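Local atomic coordinates of putative glutathione S-transferase (Sinorhizobium meliloti, PDB entry 4MDC), a protein that probably catalyses the attack of glutathione on electrophilic substrates, working as a homodimeric glutathione transferase. Residues P24-H29 with F37-L42; Y45-E50 with E91-T96; L72-Y75 with R81-C84; G85-S90 with F124-E129. One frame throughout, in Å; residues are numbered along the deposited sequence.

Contact 1. Residues P24-H29 with F37-L42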
loop_
_atom_site.group_PDB
_atom_site.type_symbol
_atom_site.label_atom_id
_atom_site.label_comp_id
_atom_site.label_asym_id
_atom_site.label_seq_id
_atom_site.Cartn_x
_atom_site.Cartn_y
_atom_site.Cartn_z
ATOM N N PRO B 24 1.289 -20.134 -14.130
ATOM C CA PRO B 24 2.074 -19.229 -13.346
ATOM C C PRO B 24 2.521 -19.770 -12.015
ATOM O O PRO B 24 2.069 -20.855 -11.585
ATOM C CB PRO B 24 1.136 -18.022 -13.162
ATOM C CG PRO B 24 -0.197 -18.642 -13.062
ATOM C CD PRO B 24 -0.147 -19.822 -14.029
ATOM N N THR B 25 3.492 -19.086 -11.437
ATOM C CA THR B 25 3.980 -19.393 -10.105
ATOM C C THR B 25 3.605 -18.267 -9.192
ATOM O O THR B 25 3.758 -17.073 -9.564
ATOM C CB THR B 25 5.519 -19.577 -10.130
ATOM O OG1 THR B 25 5.823 -20.671 -11.018
ATOM C CG2 THR B 25 6.102 -19.914 -8.759
ATOM N N LEU B 26 3.158 -18.605 -7.995
ATOM C CA LEU B 26 2.960 -17.648 -6.939
ATOM C C LEU B 26 3.891 -17.934 -5.744
ATOM O O LEU B 26 3.770 -18.960 -5.136
ATOM C CB LEU B 26 1.512 -17.631 -6.489
ATOM C CG LEU B 26 1.181 -16.547 -5.469
ATOM C CD1 LEU B 26 1.031 -15.218 -6.220
ATOM C CD2 LEU B 26 -0.128 -16.834 -4.728
ATOM N N TYR B 27 4.815 -17.028 -5.470
ATOM C CA TYR B 27 5.659 -17.056 -4.292
ATOM C C TYR B 27 4.840 -16.484 -3.161
ATOM O O TYR B 27 4.320 -15.396 -3.275
ATOM C CB TYR B 27 6.957 -16.225 -4.529
ATOM C CG TYR B 27 7.790 -16.848 -5.635
ATOM C CD1 TYR B 27 7.587 -16.550 -6.942
ATOM C CD2 TYR B 27 8.715 -17.851 -5.336
ATOM C CE1 TYR B 27 8.307 -17.160 -7.948
ATOM C CE2 TYR B 27 9.465 -18.430 -6.334
ATOM C CZ TYR B 27 9.232 -18.116 -7.628
ATOM O OH TYR B 27 9.954 -18.699 -8.629
ATOM N N HIS B 28 4.702 -17.223 -2.080
ATOM C CA HIS B 28 3.732 -16.867 -1.060
ATOM C C HIS B 28 4.160 -17.443 0.293
ATOM O O HIS B 28 5.105 -18.216 0.381
ATOM C CB HIS B 28 2.379 -17.459 -1.440
ATOM C CG HIS B 28 2.270 -18.911 -1.118
ATOM N ND1 HIS B 28 1.493 -19.380 -0.088
ATOM C CD2 HIS B 28 2.952 -19.988 -1.592
ATOM C CE1 HIS B 28 1.638 -20.684 0.018
ATOM N NE2 HIS B 28 2.525 -21.080 -0.879
ATOM N N HIS B 29 3.427 -17.067 1.324
ATOM C CA HIS B 29 3.481 -17.715 2.613
ATOM C C HIS B 29 2.057 -17.909 3.134
ATOM O O HIS B 29 1.208 -17.039 3.041
ATOM C CB HIS B 29 4.314 -16.916 3.643
ATOM C CG HIS B 29 4.665 -17.738 4.863
ATOM N ND1 HIS B 29 3.787 -17.932 5.912
ATOM C CD2 HIS B 29 5.761 -18.469 5.164
ATOM C CE1 HIS B 29 4.337 -18.741 6.818
ATOM N NE2 HIS B 29 5.538 -19.074 6.390
ATOM N N PHE B 37 -5.082 -13.586 -0.262
ATOM C CA PHE B 37 -5.983 -12.776 -1.061
ATOM C C PHE B 37 -5.793 -13.081 -2.560
ATOM O O PHE B 37 -6.787 -13.282 -3.275
ATOM C CB PHE B 37 -5.681 -11.318 -0.765
ATOM C CG PHE B 37 -6.266 -10.320 -1.729
ATOM C CD1 PHE B 37 -7.648 -10.078 -1.798
ATOM C CD2 PHE B 37 -5.445 -9.602 -2.538
ATOM C CE1 PHE B 37 -8.161 -9.104 -2.650
ATOM C CE2 PHE B 37 -5.960 -8.612 -3.383
ATOM C CZ PHE B 37 -7.328 -8.365 -3.448
ATOM N N VAL B 38 -4.555 -13.086 -3.003
ATOM C CA VAL B 38 -4.250 -13.442 -4.383
ATOM C C VAL B 38 -4.649 -14.855 -4.743
ATOM O O VAL B 38 -5.239 -15.104 -5.770
ATOM C CB VAL B 38 -2.775 -13.170 -4.697
ATOM C CG1 VAL B 38 -2.418 -13.678 -6.080
ATOM C CG2 VAL B 38 -2.557 -11.658 -4.663
ATOM N N ARG B 39 -4.381 -15.798 -3.851
ATOM C CA ARG B 39 -4.832 -17.141 -4.085
ATOM C C ARG B 39 -6.339 -17.237 -4.301
ATOM O O ARG B 39 -6.812 -18.028 -5.136
ATOM C CB ARG B 39 -4.393 -18.072 -2.950
ATOM C CG ARG B 39 -2.912 -18.390 -2.992
ATOM C CD ARG B 39 -2.448 -18.982 -1.671
ATOM N NE ARG B 39 -2.970 -20.319 -1.454
ATOM C CZ ARG B 39 -2.799 -20.998 -0.322
ATOM N NH1 ARG B 39 -2.206 -20.425 0.734
ATOM N NH2 ARG B 39 -3.288 -22.243 -0.223
ATOM N N LEU B 40 -7.101 -16.509 -3.488
ATOM C CA LEU B 40 -8.527 -16.515 -3.598
ATOM C C LEU B 40 -8.994 -15.980 -4.926
ATOM O O LEU B 40 -9.929 -16.560 -5.535
ATOM C CB LEU B 40 -9.186 -15.746 -2.448
ATOM C CG LEU B 40 -9.111 -16.361 -1.050
ATOM C CD1 LEU B 40 -9.585 -15.357 0.001
ATOM C CD2 LEU B 40 -9.935 -17.634 -0.978
ATOM N N ILE B 41 -8.377 -14.904 -5.385
ATOM C CA ILE B 41 -8.705 -14.401 -6.710
ATOM C C ILE B 41 -8.443 -15.427 -7.820
ATOM O O ILE B 41 -9.320 -15.693 -8.666
ATOM C CB ILE B 41 -7.952 -13.101 -7.064
ATOM C CG1 ILE B 41 -8.255 -12.016 -6.027
ATOM C CG2 ILE B 41 -8.343 -12.697 -8.458
ATOM C CD1 ILE B 41 -7.264 -10.879 -6.119
ATOM N N LEU B 42 -7.266 -16.034 -7.761
ATOM C CA LEU B 42 -6.868 -17.050 -8.738
ATOM C C LEU B 42 -7.855 -18.229 -8.727
ATOM O O LEU B 42 -8.292 -18.637 -9.806
ATOM C CB LEU B 42 -5.436 -17.481 -8.515
ATOM C CG LEU B 42 -4.329 -16.460 -8.763
ATOM C CD1 LEU B 42 -3.003 -16.881 -8.138
ATOM C CD2 LEU B 42 -4.156 -16.257 -10.264
HETATM O O HOH W 1 -0.638 -17.984 1.087
#

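Contact 2. Residues Y45-E50 with E91-T96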
loop_
_atom_site.group_PDB
_atom_site.type_symbol
_atom_site.label_atom_id
_atom_site.label_comp_id
_atom_site.label_asym_id
_atom_site.label_seq_id
_atom_site.Cartn_x
_atom_site.Cartn_y
_atom_site.Cartn_z
ATOM N N TYR B 45 -11.368 -17.292 -10.159
ATOM C CA TYR B 45 -11.288 -17.136 -11.627
ATOM C C TYR B 45 -10.801 -18.420 -12.346
ATOM O O TYR B 45 -10.592 -18.413 -13.535
ATOM C CB TYR B 45 -10.400 -15.923 -11.992
ATOM C CG TYR B 45 -10.993 -14.568 -11.738
ATOM C CD1 TYR B 45 -12.336 -14.402 -11.464
ATOM C CD2 TYR B 45 -10.194 -13.415 -11.815
ATOM C CE1 TYR B 45 -12.865 -13.146 -11.234
ATOM C CE2 TYR B 45 -10.717 -12.164 -11.608
ATOM C CZ TYR B 45 -12.045 -12.026 -11.306
ATOM O OH TYR B 45 -12.637 -10.785 -11.170
ATOM N N GLY B 46 -10.604 -19.502 -11.612
ATOM C CA GLY B 46 -10.328 -20.802 -12.251
ATOM C C GLY B 46 -8.909 -20.975 -12.762
ATOM O O GLY B 46 -8.638 -21.875 -13.565
ATOM N N TYR B 47 -7.977 -20.175 -12.272
ATOM C CA TYR B 47 -6.574 -20.360 -12.600
ATOM C C TYR B 47 -6.033 -21.575 -11.857
ATOM O O TYR B 47 -6.464 -21.863 -10.720
ATOM C CB TYR B 47 -5.704 -19.174 -12.167
ATOM C CG TYR B 47 -5.808 -17.947 -13.022
ATOM C CD1 TYR B 47 -6.910 -17.167 -12.942
ATOM C CD2 TYR B 47 -4.774 -17.584 -13.853
ATOM C CE1 TYR B 47 -7.018 -15.995 -13.713
ATOM C CE2 TYR B 47 -4.876 -16.407 -14.634
ATOM C CZ TYR B 47 -5.980 -15.640 -14.535
ATOM O OH TYR B 47 -6.043 -14.477 -15.361
ATOM N N GLN B 48 -5.033 -22.204 -12.457
ATOM C CA GLN B 48 -4.203 -23.219 -11.772
ATOM C C GLN B 48 -2.862 -22.585 -11.605
ATOM O O GLN B 48 -2.344 -22.020 -12.567
ATOM C CB GLN B 48 -4.063 -24.478 -12.606
ATOM C CG GLN B 48 -5.394 -25.183 -12.735
ATOM C CD GLN B 48 -5.241 -26.637 -13.109
ATOM O OE1 GLN B 48 -4.402 -26.992 -13.948
ATOM N NE2 GLN B 48 -6.000 -27.495 -12.435
ATOM N N THR B 49 -2.300 -22.700 -10.412
ATOM C CA THR B 49 -1.066 -21.992 -10.087
ATOM C C THR B 49 -0.103 -22.904 -9.357
ATOM O O THR B 49 -0.514 -23.688 -8.520
ATOM C CB THR B 49 -1.407 -20.785 -9.164
ATOM O OG1 THR B 49 -2.484 -20.042 -9.748
ATOM C CG2 THR B 49 -0.239 -19.882 -9.001
ATOM N N GLU B 50 1.179 -22.770 -9.640
ATOM C CA GLU B 50 2.214 -23.454 -8.838
ATOM C C GLU B 50 2.537 -22.589 -7.623
ATOM O O GLU B 50 2.890 -21.438 -7.777
ATOM C CB GLU B 50 3.429 -23.658 -9.707
ATOM C CG GLU B 50 4.502 -24.546 -9.116
ATOM C CD GLU B 50 5.401 -25.210 -10.181
ATOM O OE1 GLU B 50 5.005 -25.399 -11.398
ATOM O OE2 GLU B 50 6.528 -25.574 -9.757
ATOM N N GLU B 91 -4.883 -6.006 -9.702
ATOM C CA GLU B 91 -5.241 -5.098 -10.819
ATOM C C GLU B 91 -4.926 -5.798 -12.141
ATOM O O GLU B 91 -5.719 -5.772 -13.067
ATOM C CB GLU B 91 -4.497 -3.741 -10.717
ATOM C CG GLU B 91 -4.877 -2.928 -9.459
ATOM C CD GLU B 91 -6.332 -2.474 -9.406
ATOM O OE1 GLU B 91 -6.984 -2.354 -10.496
ATOM O OE2 GLU B 91 -6.810 -2.161 -8.281
ATOM N N TYR B 92 -3.753 -6.407 -12.188
ATOM C CA TYR B 92 -3.304 -7.172 -13.364
ATOM C C TYR B 92 -4.288 -8.291 -13.721
ATOM O O TYR B 92 -4.667 -8.427 -14.897
ATOM C CB TYR B 92 -1.902 -7.759 -13.149
ATOM C CG TYR B 92 -1.404 -8.648 -14.268
ATOM C CD1 TYR B 92 -0.866 -8.116 -15.431
ATOM C CD2 TYR B 92 -1.529 -10.044 -14.173
ATOM C CE1 TYR B 92 -0.425 -8.918 -16.459
ATOM C CE2 TYR B 92 -1.103 -10.855 -15.207
ATOM C CZ TYR B 92 -0.553 -10.303 -16.358
ATOM O OH TYR B 92 -0.087 -11.061 -17.397
ATOM N N LEU B 93 -4.710 -9.047 -12.701
ATOM C CA LEU B 93 -5.709 -10.083 -12.904
ATOM C C LEU B 93 -7.063 -9.556 -13.365
ATOM O O LEU B 93 -7.712 -10.206 -14.196
ATOM C CB LEU B 93 -5.877 -10.980 -11.673
ATOM C CG LEU B 93 -4.637 -11.801 -11.344
ATOM C CD1 LEU B 93 -4.799 -12.522 -10.028
ATOM C CD2 LEU B 93 -4.269 -12.777 -12.436
ATOM N N ASP B 94 -7.499 -8.383 -12.897
ATOM C CA ASP B 94 -8.701 -7.787 -13.430
ATOM C C ASP B 94 -8.538 -7.457 -14.919
ATOM O O ASP B 94 -9.453 -7.693 -15.730
ATOM C CB ASP B 94 -9.150 -6.513 -12.696
ATOM C CG ASP B 94 -10.538 -6.059 -13.134
ATOM O OD1 ASP B 94 -11.532 -6.775 -12.900
ATOM O OD2 ASP B 94 -10.652 -4.965 -13.776
ATOM N N GLU B 95 -7.378 -6.927 -15.260
ATOM C CA GLU B 95 -7.097 -6.454 -16.636
ATOM C C GLU B 95 -6.944 -7.558 -17.685
ATOM O O GLU B 95 -7.257 -7.365 -18.843
ATOM C CB GLU B 95 -5.839 -5.576 -16.645
ATOM C CG GLU B 95 -6.041 -4.297 -15.873
ATOM C CD GLU B 95 -4.755 -3.520 -15.593
ATOM O OE1 GLU B 95 -3.734 -3.775 -16.264
ATOM O OE2 GLU B 95 -4.757 -2.712 -14.657
ATOM N N THR B 96 -6.471 -8.730 -17.254
ATOM C CA THR B 96 -6.078 -9.800 -18.167
ATOM C C THR B 96 -6.891 -11.062 -18.057
ATOM O O THR B 96 -6.680 -11.972 -18.859
ATOM C CB THR B 96 -4.620 -10.232 -17.929
ATOM O OG1 THR B 96 -4.444 -10.707 -16.593
ATOM C CG2 THR B 96 -3.660 -9.044 -18.201
HETATM O O HOH W 2 -11.261 -8.597 -11.231
HETATM O O HOH W 3 -3.679 -13.225 -16.452
#

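Contact 3. Residues L72-Y75 with R81-C84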
loop_
_atom_site.group_PDB
_atom_site.type_symbol
_atom_site.label_atom_id
_atom_site.label_comp_id
_atom_site.label_asym_id
_atom_site.label_seq_id
_atom_site.Cartn_x
_atom_site.Cartn_y
_atom_site.Cartn_z
ATOM N N LEU B 72 5.562 -10.134 -0.160
ATOM C CA LEU B 72 4.773 -11.234 -0.706
ATOM C C LEU B 72 3.318 -10.807 -1.004
ATOM O O LEU B 72 2.782 -9.933 -0.356
ATOM C CB LEU B 72 4.768 -12.420 0.278
ATOM C CG LEU B 72 6.112 -13.090 0.504
ATOM C CD1 LEU B 72 5.969 -14.052 1.674
ATOM C CD2 LEU B 72 6.583 -13.821 -0.733
ATOM N N PRO B 73 2.655 -11.465 -1.934
ATOM C CA PRO B 73 3.183 -12.499 -2.751
ATOM C C PRO B 73 3.865 -11.922 -3.995
ATOM O O PRO B 73 3.827 -10.720 -4.206
ATOM C CB PRO B 73 1.950 -13.249 -3.163
ATOM C CG PRO B 73 0.899 -12.240 -3.264
ATOM C CD PRO B 73 1.221 -11.237 -2.225
ATOM N N VAL B 74 4.479 -12.797 -4.777
ATOM C CA VAL B 74 5.026 -12.400 -6.069
ATOM C C VAL B 74 4.452 -13.363 -7.102
ATOM O O VAL B 74 4.576 -14.579 -6.939
ATOM C CB VAL B 74 6.553 -12.474 -6.098
ATOM C CG1 VAL B 74 7.088 -12.128 -7.470
ATOM C CG2 VAL B 74 7.131 -11.547 -5.038
ATOM N N TYR B 75 3.898 -12.812 -8.191
ATOM C CA TYR B 75 3.259 -13.632 -9.220
ATOM C C TYR B 75 4.108 -13.560 -10.470
ATOM O O TYR B 75 4.448 -12.486 -10.918
ATOM C CB TYR B 75 1.876 -13.094 -9.513
ATOM C CG TYR B 75 1.019 -13.805 -10.496
ATOM C CD1 TYR B 75 0.370 -14.992 -10.194
ATOM C CD2 TYR B 75 0.822 -13.293 -11.756
ATOM C CE1 TYR B 75 -0.442 -15.630 -11.123
ATOM C CE2 TYR B 75 0.010 -13.930 -12.667
ATOM C CZ TYR B 75 -0.631 -15.065 -12.344
ATOM O OH TYR B 75 -1.434 -15.692 -13.290
ATOM N N ARG B 81 7.659 -11.747 -16.083
ATOM C CA ARG B 81 7.698 -10.444 -15.434
ATOM C C ARG B 81 7.118 -10.564 -14.051
ATOM O O ARG B 81 5.952 -10.900 -13.920
ATOM C CB ARG B 81 6.979 -9.379 -16.273
ATOM C CG ARG B 81 7.756 -9.143 -17.559
ATOM C CD ARG B 81 7.204 -8.103 -18.478
ATOM N NE ARG B 81 6.569 -8.636 -19.688
ATOM C CZ ARG B 81 6.320 -7.925 -20.794
ATOM N NH1 ARG B 81 6.624 -6.628 -20.852
ATOM N NH2 ARG B 81 5.751 -8.521 -21.842
ATOM N N ALA B 82 7.928 -10.317 -13.029
ATOM C CA ALA B 82 7.469 -10.441 -11.648
ATOM C C ALA B 82 6.561 -9.301 -11.225
ATOM O O ALA B 82 6.905 -8.146 -11.351
ATOM C CB ALA B 82 8.641 -10.545 -10.701
ATOM N N LEU B 83 5.392 -9.672 -10.753
ATOM C CA LEU B 83 4.378 -8.748 -10.278
ATOM C C LEU B 83 4.346 -8.909 -8.765
ATOM O O LEU B 83 4.068 -9.995 -8.238
ATOM C CB LEU B 83 3.032 -9.073 -10.900
ATOM C CG LEU B 83 2.947 -9.049 -12.423
ATOM C CD1 LEU B 83 1.573 -9.473 -12.872
ATOM C CD2 LEU B 83 3.278 -7.674 -12.950
ATOM N N CYS B 84 4.641 -7.843 -8.063
ATOM C CA CYS B 84 4.818 -7.919 -6.612
ATOM C C CYS B 84 3.746 -7.207 -5.816
ATOM O O CYS B 84 3.463 -6.029 -6.067
ATOM C CB CYS B 84 6.149 -7.315 -6.248
ATOM S SG CYS B 84 7.505 -8.293 -6.978
#

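Contact 4. Residues G85-S90 with F124-E129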
loop_
_atom_site.group_PDB
_atom_site.type_symbol
_atom_site.label_atom_id
_atom_site.label_comp_id
_atom_site.label_asym_id
_atom_site.label_seq_id
_atom_site.Cartn_x
_atom_site.Cartn_y
_atom_site.Cartn_z
ATOM N N GLY B 85 3.182 -7.925 -4.848
ATOM C CA GLY B 85 2.225 -7.390 -3.927
ATOM C C GLY B 85 0.767 -7.569 -4.377
ATOM O O GLY B 85 0.448 -7.666 -5.563
ATOM N N ALA B 86 -0.119 -7.474 -3.418
ATOM C CA ALA B 86 -1.510 -7.759 -3.660
ATOM C C ALA B 86 -2.195 -6.755 -4.602
ATOM O O ALA B 86 -3.022 -7.145 -5.406
ATOM C CB ALA B 86 -2.231 -7.825 -2.358
ATOM N N THR B 87 -1.835 -5.513 -4.474
ATOM C CA THR B 87 -2.505 -4.460 -5.294
ATOM C C THR B 87 -2.146 -4.684 -6.784
ATOM O O THR B 87 -3.047 -4.805 -7.620
ATOM C CB THR B 87 -2.136 -3.064 -4.795
ATOM O OG1 THR B 87 -2.708 -2.833 -3.531
ATOM C CG2 THR B 87 -2.701 -1.987 -5.747
ATOM N N ILE B 88 -0.856 -4.727 -7.097
ATOM C CA ILE B 88 -0.401 -4.860 -8.468
ATOM C C ILE B 88 -0.932 -6.147 -9.107
ATOM O O ILE B 88 -1.478 -6.133 -10.233
ATOM C CB ILE B 88 1.139 -4.719 -8.556
ATOM C CG1 ILE B 88 1.503 -3.250 -8.323
ATOM C CG2 ILE B 88 1.680 -5.114 -9.920
ATOM C CD1 ILE B 88 2.971 -2.960 -8.222
ATOM N N ILE B 89 -0.886 -7.240 -8.342
ATOM C CA ILE B 89 -1.347 -8.459 -8.895
ATOM C C ILE B 89 -2.848 -8.474 -9.147
ATOM O O ILE B 89 -3.339 -8.926 -10.212
ATOM C CB ILE B 89 -0.908 -9.655 -8.001
ATOM C CG1 ILE B 89 0.601 -9.778 -7.921
ATOM C CG2 ILE B 89 -1.522 -10.929 -8.547
ATOM C CD1 ILE B 89 1.038 -10.662 -6.755
ATOM N N SER B 90 -3.625 -8.010 -8.156
ATOM C CA SER B 90 -5.077 -8.009 -8.298
ATOM C C SER B 90 -5.567 -7.111 -9.474
ATOM O O SER B 90 -6.540 -7.455 -10.153
ATOM C CB SER B 90 -5.750 -7.644 -6.946
ATOM O OG SER B 90 -5.488 -6.304 -6.568
ATOM N N PHE B 124 -7.846 -3.798 4.933
ATOM C CA PHE B 124 -7.512 -5.139 5.489
ATOM C C PHE B 124 -6.078 -5.561 5.200
ATOM O O PHE B 124 -5.431 -6.198 6.073
ATOM C CB PHE B 124 -8.576 -6.145 5.101
ATOM C CG PHE B 124 -9.865 -5.906 5.779
ATOM C CD1 PHE B 124 -10.053 -6.283 7.119
ATOM C CD2 PHE B 124 -10.854 -5.173 5.149
ATOM C CE1 PHE B 124 -11.218 -5.928 7.780
ATOM C CE2 PHE B 124 -12.028 -4.891 5.783
ATOM C CZ PHE B 124 -12.232 -5.262 7.085
ATOM N N LEU B 125 -5.532 -5.222 4.042
ATOM C CA LEU B 125 -4.187 -5.686 3.696
ATOM C C LEU B 125 -3.037 -4.730 3.988
ATOM O O LEU B 125 -1.855 -5.161 4.014
ATOM C CB LEU B 125 -4.130 -6.077 2.216
ATOM C CG LEU B 125 -5.087 -7.230 1.871
ATOM C CD1 LEU B 125 -4.959 -7.540 0.418
ATOM C CD2 LEU B 125 -4.925 -8.510 2.712
ATOM N N GLN B 126 -3.368 -3.487 4.329
ATOM C CA GLN B 126 -2.375 -2.555 4.771
ATOM C C GLN B 126 -2.610 -2.079 6.200
ATOM O O GLN B 126 -1.683 -2.143 7.001
ATOM C CB GLN B 126 -2.317 -1.324 3.818
ATOM C CG GLN B 126 -1.990 -1.749 2.417
ATOM C CD GLN B 126 -1.947 -0.552 1.433
ATOM O OE1 GLN B 126 -2.027 0.627 1.807
ATOM N NE2 GLN B 126 -1.810 -0.887 0.173
ATOM N N LYS B 127 -3.771 -1.469 6.486
ATOM C CA LYS B 127 -3.995 -0.947 7.838
ATOM C C LYS B 127 -4.028 -2.066 8.895
ATOM O O LYS B 127 -3.258 -2.043 9.852
ATOM C CB LYS B 127 -5.233 -0.090 7.923
ATOM C CG LYS B 127 -5.363 0.581 9.291
ATOM C CD LYS B 127 -6.496 1.571 9.368
ATOM C CE LYS B 127 -6.839 2.012 10.750
ATOM N NZ LYS B 127 -5.693 2.430 11.578
HETATM N N MSE B 128 -4.945 -3.021 8.760
HETATM C CA MSE B 128 -5.036 -4.136 9.708
HETATM C C MSE B 128 -3.730 -4.913 9.721
HETATM O O MSE B 128 -3.308 -5.461 10.761
HETATM C CB MSE B 128 -6.193 -5.086 9.416
HETATM C CG MSE B 128 -6.469 -6.013 10.625
HETATM SE SE MSE B 128 -7.969 -7.218 10.192
HETATM C CE MSE B 128 -7.975 -8.128 11.939
ATOM N N GLU B 129 -3.077 -4.982 8.577
ATOM C CA GLU B 129 -1.806 -5.738 8.503
ATOM C C GLU B 129 -0.709 -5.103 9.395
ATOM O O GLU B 129 -0.028 -5.769 10.155
ATOM C CB GLU B 129 -1.400 -5.780 7.041
ATOM C CG GLU B 129 -0.106 -6.472 6.752
ATOM C CD GLU B 129 -0.232 -8.010 6.757
ATOM O OE1 GLU B 129 -1.362 -8.549 6.947
ATOM O OE2 GLU B 129 0.815 -8.684 6.528
HETATM O O HOH W 4 -2.603 -0.300 -2.474
#

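Contact 1. Residues P24-H29 with F37-L42
In the first beta-alpha-beta unit of the N-terminal domain, Leu26 of strand 25-28 packs against Val38 and Arg39 of helix 33-44, which lies over one side of the sheet. The two short segments run nearly antiparallel, with axes 10.4 Å apart at an angle of 155°, as expected when a crossover helix returns the chain for a parallel neighbouring strand.

Leu26 does most of the apolar work, one branch to each partner. Its CD1 lies 3.8 Å from CG1 of Val38. CD2 comes closer still, 3.6 Å from CG of Arg39, on the aliphatic base of the arginine and not its charged end; the two side chains cross at about a right angle. A turn further along the helix, Leu42 CD1 reaches the same Leu26 CD2 at 4.5 Å.

The polar edge is built differently. With chi1 at 79°, His28 CG sits between its own backbone N and carbonyl carbon, which places the ring near the guanidinium of Arg39, their planes 68° apart. ND1 and NH1 are bridged by a water: it is 2.8 Å from His28 ND1, in the plane of the ring, and accepts from Arg39 NH1 at 2.9 Å. It also donates to His29 O, giving three grips on one molecule. NH1 also forms a salt bridge with Glu236, outside the unit, its strongest polar partner. Aliphatic packing between strand and crossover helix, followed by strand 50-53 alongside, is the opening of the thioredoxin-like fold of glutathione transferases.

Contact 2. Residues Y45-E50 with E91-T96
Leu93, Tyr47 and Tyr45 account for most of the surface buried here, where the turn after helix 33-44 meets the last turns of helix 86-96. Leu93 and Tyr47 run alongside each other in opposite senses, so that the leucine branch lies beside the phenol end of the tyrosine. CD2 of Leu93 is 3.8 Å from Tyr47 OH and almost as near to CZ, approaching the ring obliquely. CB of Tyr45 lies at the edge of the Tyr47 ring, in its plane.

The hydroxyl of Tyr47 is hydrogen-bonded to Ser97 OG, just past the segment. It is further linked to the helix by a water at 2.9 Å from Tyr47 OH, which donates to Thr96 OG1 at 2.6 Å. Thr96 OG1 in turn donates to Tyr92 O at 2.9 Å, from 41° above the carbonyl plane, and so is used in both senses.

Tyr45 makes looser direct contact, its CE2 standing 4.4 Å from Leu93 O. A second water, in the plane of its ring, is 2.6 Å from Tyr45 OH and donates to Asp94 OD1 at a short 2.5 Å. The backbone N of Leu106 is another partner of this hydroxyl, while OD2 of Asp94 pairs with Arg105. Gly46, at positive phi, closes helix 33-44 in a Schellman motif. On the helix, Glu95 forms salt bridges with Arg114 and Arg118 of the second subunit. The chemistry implies a join between loop and helix that is apolar at its centre and water-mediated at both phenol ends, each hydroxyl having a protein partner as well.

Contact 3. Residues L72-Y75 with R81-C84
Val74 and Tyr75 pair with Cys84 and Leu83 as an antiparallel beta hairpin, formed by strands 74-76 and 82-84 at one margin of the thioredoxin-like sheet. Tyr75 and Leu83 are the hydrogen-bonded pair. Tyr75 N donates to Leu83 O at 2.8 Å with a nearly straight N-H...O angle of 171°, the donor lying in the carbonyl plane of Leu83. In the return bond, Leu83 N to Tyr75 O, 3.0 Å long, the donor is tilted 16° from the carbonyl plane of Tyr75. Val74 and Cys84 form the adjacent non-hydrogen-bonded pair, their CA atoms 4.5 Å apart. Leu83 O has a second contact, the CA-H of Val74, with CA 3.4 Å away.

Just before the strand, Pro73 follows a cis peptide bond, as in the cis-proline of the thioredoxin-like family, and its carbonyl is hydrogen-bonded to the backbone of Gly85.

Side chains alternate between the faces. Tyr75 and Leu83 share the face toward helix 86-96, where both touch Ile89. The two side chains run abreast in the same direction, and Leu83 CD1 stands at the edge of the Tyr75 ring, near its plane, 4.0 Å from CD2. On the other face Val74 packs against Phe63 and Leu66 of helix 61-66. Its chi1 of 177° spreads the two methyls over the neighbouring strand: CG2 meets Cys84 SG at 3.8 Å, and CG1 reaches along to Ala82 CB at 3.9 Å.

Contact 4. Residues G85-S90 with F124-E129
Leu125 touches Ala86 between helices 111-145 and 86-96, and its side chain can be followed outward. CB is still 5.3 Å from CB of Ala86. CG stands anti to its own carbonyl carbon (chi1 -62°) and gains little, at 5.1 Å from the same Ala86 CB. The branch CD1 then closes the distance, meeting Ala86 CB at 3.9 Å. The same methyl rests on the ring of Phe37 from helix 33-44, which also touches Ala86, so one CD1 fits where the three helices converge. Ala195 of helix 191-205 also packs on this leucine.

The contact is small, burying 77 Å² in all, and it spans the two domains of the glutathione transferase fold: Ala86 belongs to the thioredoxin-like N-terminal part, Leu125 to the all-helical C-terminal part. Gly85 is the N-cap of helix 86-96, and its carbonyl accepts from Ile89 N in the first turn. Segment 124-129 includes a wider, pi-type turn.

Beside the apolar pair, Gln126 extends its chain (chi2 179°) and brings the amide near Thr87. NE2 of Gln126 and OG1 of Thr87 are 4.3 Å apart, too far for a direct bond, and a water bridges them. It lies 2.7 Å from Thr87 OG1 and accepts from Gln126 NE2 at 2.8 Å, a weak bond. The second subunit borders this polar margin, with its Glu122 packing on Thr87 and its own Gln126 against Gln126.

Contacts 1, 2 and 3 lie within the thioredoxin-like domain, and contact 4 joins that domain to the helical one. Contacts 1 and 3 share the sheet, their centres about 9 Å apart, through Tyr27 N and Val74 O at 2.9 Å. The centres of contacts 1 and 2 are also about 9 Å apart, with Leu26 N 2.9 Å from Glu50 O, and contact 3 lies within the stretch of chain that contact 2 closes. Helix 86-96 serves both contacts 2 and 4, whose centres are about 16 Å apart. Pro73 O lies 2.9 Å from Gly85 N, linking contact 3 to contact 4 beside the cis-proline region where relatives bind glutathione. Contacts 2, 3 and 4 also reach the second subunit.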